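Local structure of Pre-mRNA-processing-splicing factor 8 (Cryptococcus neoformans var. grubii serotype A, 6MX6) at residues C65-R77 with Q111-T123. The protein is the intein of a spliceosomal factor, a segment that probably cuts itself out and joins the flanking sequences. Numbering follows the deposited sequence.
Sequences CTHNHILSMYKER and QQEQQKYKLFRST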
# COMPACT_ATOMS: atom_id res chain seq x y z
N CYS A 65 7.49 -2.45 1.66
CA CYS A 65 7.56 -1.20 0.91
C CYS A 65 8.68 -0.30 1.40
O CYS A 65 9.27 -0.52 2.46
CB CYS A 65 6.21 -0.49 0.96
SG CYS A 65 5.74 -0.02 2.63
N THR A 66 8.98 0.73 0.62
CA THR A 66 10.10 1.61 0.96
C THR A 66 9.75 2.53 2.13
O THR A 66 8.59 2.75 2.47
CB THR A 66 10.51 2.49 -0.23
OG1 THR A 66 9.36 3.21 -0.69
CG2 THR A 66 11.08 1.65 -1.34
N HIS A 67 10.81 3.11 2.71
CA HIS A 67 10.64 3.99 3.86
C HIS A 67 9.82 5.23 3.52
O HIS A 67 9.16 5.79 4.40
CB HIS A 67 12.00 4.40 4.42
CG HIS A 67 12.80 5.26 3.49
ND1 HIS A 67 12.89 6.63 3.63
CD2 HIS A 67 13.53 4.95 2.39
CE1 HIS A 67 13.64 7.12 2.67
NE2 HIS A 67 14.05 6.12 1.90
N ASN A 68 9.85 5.68 2.27
CA ASN A 68 9.10 6.88 1.90
C ASN A 68 7.74 6.55 1.30
O ASN A 68 7.02 7.46 0.89
CB ASN A 68 9.90 7.76 0.93
CG ASN A 68 10.32 7.02 -0.32
OD1 ASN A 68 10.51 5.81 -0.30
ND2 ASN A 68 10.47 7.75 -1.42
N HIS A 69 7.38 5.27 1.25
CA HIS A 69 6.07 4.90 0.73
C HIS A 69 4.97 5.47 1.61
O HIS A 69 5.11 5.56 2.83
CB HIS A 69 5.96 3.39 0.64
CG HIS A 69 4.69 2.92 0.01
ND1 HIS A 69 4.44 3.06 -1.33
CD2 HIS A 69 3.60 2.33 0.55
CE1 HIS A 69 3.24 2.58 -1.60
NE2 HIS A 69 2.71 2.12 -0.48
N ILE A 70 3.88 5.90 0.99
CA ILE A 70 2.77 6.52 1.70
C ILE A 70 1.72 5.45 1.98
O ILE A 70 1.25 4.78 1.06
CB ILE A 70 2.16 7.67 0.89
CG1 ILE A 70 3.20 8.77 0.66
CG2 ILE A 70 0.93 8.22 1.61
CD1 ILE A 70 2.78 9.78 -0.38
N LEU A 71 1.35 5.28 3.25
CA LEU A 71 0.25 4.41 3.65
C LEU A 71 -1.04 5.22 3.70
O LEU A 71 -1.09 6.29 4.31
CB LEU A 71 0.54 3.79 5.01
CG LEU A 71 1.90 3.12 5.18
CD1 LEU A 71 2.13 2.73 6.64
CD2 LEU A 71 1.99 1.90 4.27
N SER A 72 -2.08 4.70 3.06
CA SER A 72 -3.42 5.26 3.18
C SER A 72 -4.14 4.52 4.30
O SER A 72 -4.31 3.30 4.23
CB SER A 72 -4.18 5.14 1.87
OG SER A 72 -3.68 6.05 0.91
N MET A 73 -4.54 5.25 5.33
CA MET A 73 -5.01 4.66 6.57
C MET A 73 -6.30 5.34 7.00
O MET A 73 -6.72 6.37 6.45
CB MET A 73 -3.96 4.78 7.68
CG MET A 73 -2.53 4.66 7.18
SD MET A 73 -1.35 4.26 8.49
CE MET A 73 -1.84 2.58 8.88
N TYR A 74 -6.94 4.72 7.99
CA TYR A 74 -8.02 5.31 8.75
C TYR A 74 -7.54 5.51 10.18
O TYR A 74 -6.93 4.60 10.76
CB TYR A 74 -9.27 4.42 8.74
CG TYR A 74 -10.20 4.66 7.58
CD1 TYR A 74 -11.03 5.77 7.55
CD2 TYR A 74 -10.26 3.77 6.52
CE1 TYR A 74 -11.89 5.99 6.49
CE2 TYR A 74 -11.11 3.98 5.46
CZ TYR A 74 -11.92 5.09 5.44
OH TYR A 74 -12.77 5.30 4.38
N LYS A 75 -7.79 6.68 10.73
CA LYS A 75 -7.40 7.01 12.10
C LYS A 75 -8.65 7.18 12.96
O LYS A 75 -9.64 7.77 12.51
CB LYS A 75 -6.56 8.28 12.14
CG LYS A 75 -5.91 8.56 13.48
CD LYS A 75 -5.12 9.85 13.42
CE LYS A 75 -4.49 10.18 14.76
NZ LYS A 75 -5.01 11.46 15.31
N GLU A 76 -8.60 6.67 14.18
CA GLU A 76 -9.75 6.72 15.08
C GLU A 76 -10.03 8.15 15.52
O GLU A 76 -9.13 8.99 15.62
CB GLU A 76 -9.51 5.84 16.31
CG GLU A 76 -8.98 4.45 15.99
CD GLU A 76 -9.72 3.34 16.72
OE1 GLU A 76 -10.97 3.34 16.71
OE2 GLU A 76 -9.05 2.47 17.31
N ARG A 77 -11.31 8.42 15.79
CA ARG A 77 -11.80 9.72 16.25
C ARG A 77 -11.39 10.86 15.33
O ARG A 77 -12.21 11.37 14.56
CB ARG A 77 -11.32 10.00 17.68
CG ARG A 77 -11.83 11.32 18.26
CD ARG A 77 -13.21 11.18 18.89
NE ARG A 77 -13.46 12.21 19.89
CZ ARG A 77 -14.49 12.22 20.73
NH1 ARG A 77 -15.39 11.25 20.69
NH2 ARG A 77 -14.63 13.21 21.61
N GLN A 111 3.93 3.63 19.94
CA GLN A 111 3.01 2.54 19.61
C GLN A 111 1.58 2.86 20.03
O GLN A 111 0.62 2.41 19.38
CB GLN A 111 3.48 1.25 20.27
CG GLN A 111 4.85 0.80 19.80
CD GLN A 111 5.22 -0.57 20.32
OE1 GLN A 111 4.51 -1.56 20.09
NE2 GLN A 111 6.35 -0.65 21.03
N GLN A 112 1.40 3.64 21.10
CA GLN A 112 0.06 4.04 21.47
C GLN A 112 -0.58 4.94 20.43
O GLN A 112 -1.80 4.93 20.26
CB GLN A 112 0.08 4.74 22.83
CG GLN A 112 -1.13 4.40 23.67
CD GLN A 112 -0.94 4.79 25.12
OE1 GLN A 112 -0.54 5.91 25.42
NE2 GLN A 112 -1.22 3.86 26.02
N GLU A 113 0.23 5.74 19.71
CA GLU A 113 -0.32 6.48 18.58
C GLU A 113 -0.52 5.57 17.38
O GLU A 113 -1.54 5.67 16.69
CB GLU A 113 0.59 7.65 18.21
CG GLU A 113 0.43 8.87 19.10
CD GLU A 113 -0.98 9.43 19.07
OE1 GLU A 113 -1.54 9.59 17.96
OE2 GLU A 113 -1.53 9.69 20.16
N GLN A 114 0.43 4.66 17.13
CA GLN A 114 0.33 3.78 15.97
C GLN A 114 -0.97 2.98 15.99
O GLN A 114 -1.61 2.79 14.95
CB GLN A 114 1.51 2.82 15.91
CG GLN A 114 2.84 3.44 15.56
CD GLN A 114 3.96 2.42 15.58
OE1 GLN A 114 3.93 1.46 16.35
NE2 GLN A 114 4.95 2.61 14.72
N GLN A 115 -1.38 2.49 17.17
CA GLN A 115 -2.56 1.63 17.24
C GLN A 115 -3.84 2.34 16.82
O GLN A 115 -4.85 1.66 16.57
CB GLN A 115 -2.72 1.07 18.66
CG GLN A 115 -3.08 2.13 19.68
CD GLN A 115 -3.00 1.62 21.10
OE1 GLN A 115 -2.48 0.54 21.37
NE2 GLN A 115 -3.53 2.41 22.04
N LYS A 116 -3.84 3.67 16.72
CA LYS A 116 -5.01 4.42 16.26
C LYS A 116 -5.20 4.33 14.76
O LYS A 116 -6.28 4.65 14.26
CB LYS A 116 -4.89 5.89 16.65
CG LYS A 116 -4.81 6.14 18.15
CD LYS A 116 -4.49 7.61 18.44
CE LYS A 116 -4.46 7.89 19.93
NZ LYS A 116 -4.22 9.33 20.21
N TYR A 117 -4.17 3.93 14.02
CA TYR A 117 -4.20 3.91 12.56
C TYR A 117 -4.46 2.50 12.06
O TYR A 117 -3.90 1.53 12.60
CB TYR A 117 -2.88 4.41 11.97
CG TYR A 117 -2.54 5.85 12.28
CD1 TYR A 117 -2.04 6.22 13.52
CD2 TYR A 117 -2.67 6.83 11.31
CE1 TYR A 117 -1.71 7.54 13.79
CE2 TYR A 117 -2.34 8.14 11.56
CZ TYR A 117 -1.86 8.49 12.81
OH TYR A 117 -1.53 9.80 13.06
N LYS A 118 -5.27 2.39 11.02
CA LYS A 118 -5.59 1.09 10.44
C LYS A 118 -5.44 1.14 8.93
O LYS A 118 -5.81 2.14 8.30
CB LYS A 118 -7.02 0.67 10.83
CG LYS A 118 -7.16 0.39 12.32
CD LYS A 118 -8.47 0.90 12.87
CE LYS A 118 -8.63 0.54 14.34
NZ LYS A 118 -7.53 1.12 15.15
N LEU A 119 -4.88 0.08 8.36
CA LEU A 119 -5.00 -0.15 6.93
C LEU A 119 -6.44 -0.55 6.61
O LEU A 119 -7.24 -0.84 7.50
CB LEU A 119 -4.02 -1.22 6.47
CG LEU A 119 -2.54 -0.87 6.67
CD1 LEU A 119 -1.66 -2.10 6.43
CD2 LEU A 119 -2.14 0.25 5.73
N PHE A 120 -6.79 -0.56 5.32
CA PHE A 120 -8.17 -0.92 4.99
C PHE A 120 -8.27 -1.46 3.58
O PHE A 120 -7.41 -1.23 2.73
CB PHE A 120 -9.12 0.27 5.17
CG PHE A 120 -8.85 1.42 4.26
CD1 PHE A 120 -7.87 2.34 4.56
CD2 PHE A 120 -9.60 1.60 3.11
CE1 PHE A 120 -7.63 3.43 3.72
CE2 PHE A 120 -9.37 2.68 2.27
CZ PHE A 120 -8.38 3.59 2.57
N ARG A 121 -9.35 -2.19 3.35
CA ARG A 121 -9.72 -2.73 2.06
C ARG A 121 -10.97 -2.02 1.57
O ARG A 121 -11.73 -1.46 2.35
CB ARG A 121 -9.96 -4.24 2.14
CG ARG A 121 -8.93 -5.01 2.96
CD ARG A 121 -9.47 -6.37 3.39
NE ARG A 121 -9.53 -7.30 2.26
CZ ARG A 121 -9.90 -8.57 2.35
NH1 ARG A 121 -10.25 -9.08 3.52
NH2 ARG A 121 -9.93 -9.33 1.26
N SER A 122 -11.17 -2.04 0.25
CA SER A 122 -12.30 -1.33 -0.33
C SER A 122 -13.58 -2.14 -0.13
O SER A 122 -13.66 -3.30 -0.54
CB SER A 122 -12.07 -1.07 -1.81
OG SER A 122 -12.28 -2.25 -2.56
N THR A 123 -14.58 -1.52 0.49
CA THR A 123 -15.86 -2.19 0.70
C THR A 123 -16.49 -2.55 -0.64
O THR A 123 -16.56 -1.71 -1.54
CB THR A 123 -16.79 -1.29 1.51
OG1 THR A 123 -16.03 -0.56 2.48
CG2 THR A 123 -17.84 -2.14 2.23
O HOH W 1 -4.73 0.59 3.40
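Tyr74 and Lys118 form an antiparallel hydrogen-bonded pair: Tyr74 N reaches Lys118 O at 2.8 Å, nearly straight, and Lys118 N returns a bond to Tyr74 O. On their side of the sheet the packing is tight. The Tyr74 ring sets its CD2-CE2 edge over the face of Phe120 in a T-shaped stack, CD2 lying 3.4 Å from Phe120 CD1, with the planes at 64°. Phe120 CG sits between backbone N and carbonyl carbon (chi1 64°), which brings the ring back against strand 70-76. Beside it the strands part, and a water lies 2.9 Å from Ser72 O and accepts a hydrogen bond from Phe120 N. On the opposite face, Met73 crosses Tyr117 at about a right angle, its CE wedged 3.7 Å from Tyr117 CB and 3.9 Å from Leu119 CD2. Lys75, extended as far as CE with CG anti to N (chi1 -170°), packs closely alongside Tyr117 and lays CG over the ring centre, a CH-pi contact.

Toward the end of the strand, at Glu76, the contact is looser and more polar. Lys118 NZ meets Glu76 OE2 at 3.0 Å from above the carboxylate plane, a salt bridge between buried Lys118 and partly exposed Glu76, while Lys116 pairs with Glu113 within its own segment. Strand 117-120 lies between strands 70-76 and 139-147 in an antiparallel sheet of the all-beta Hint fold characteristic of inteins.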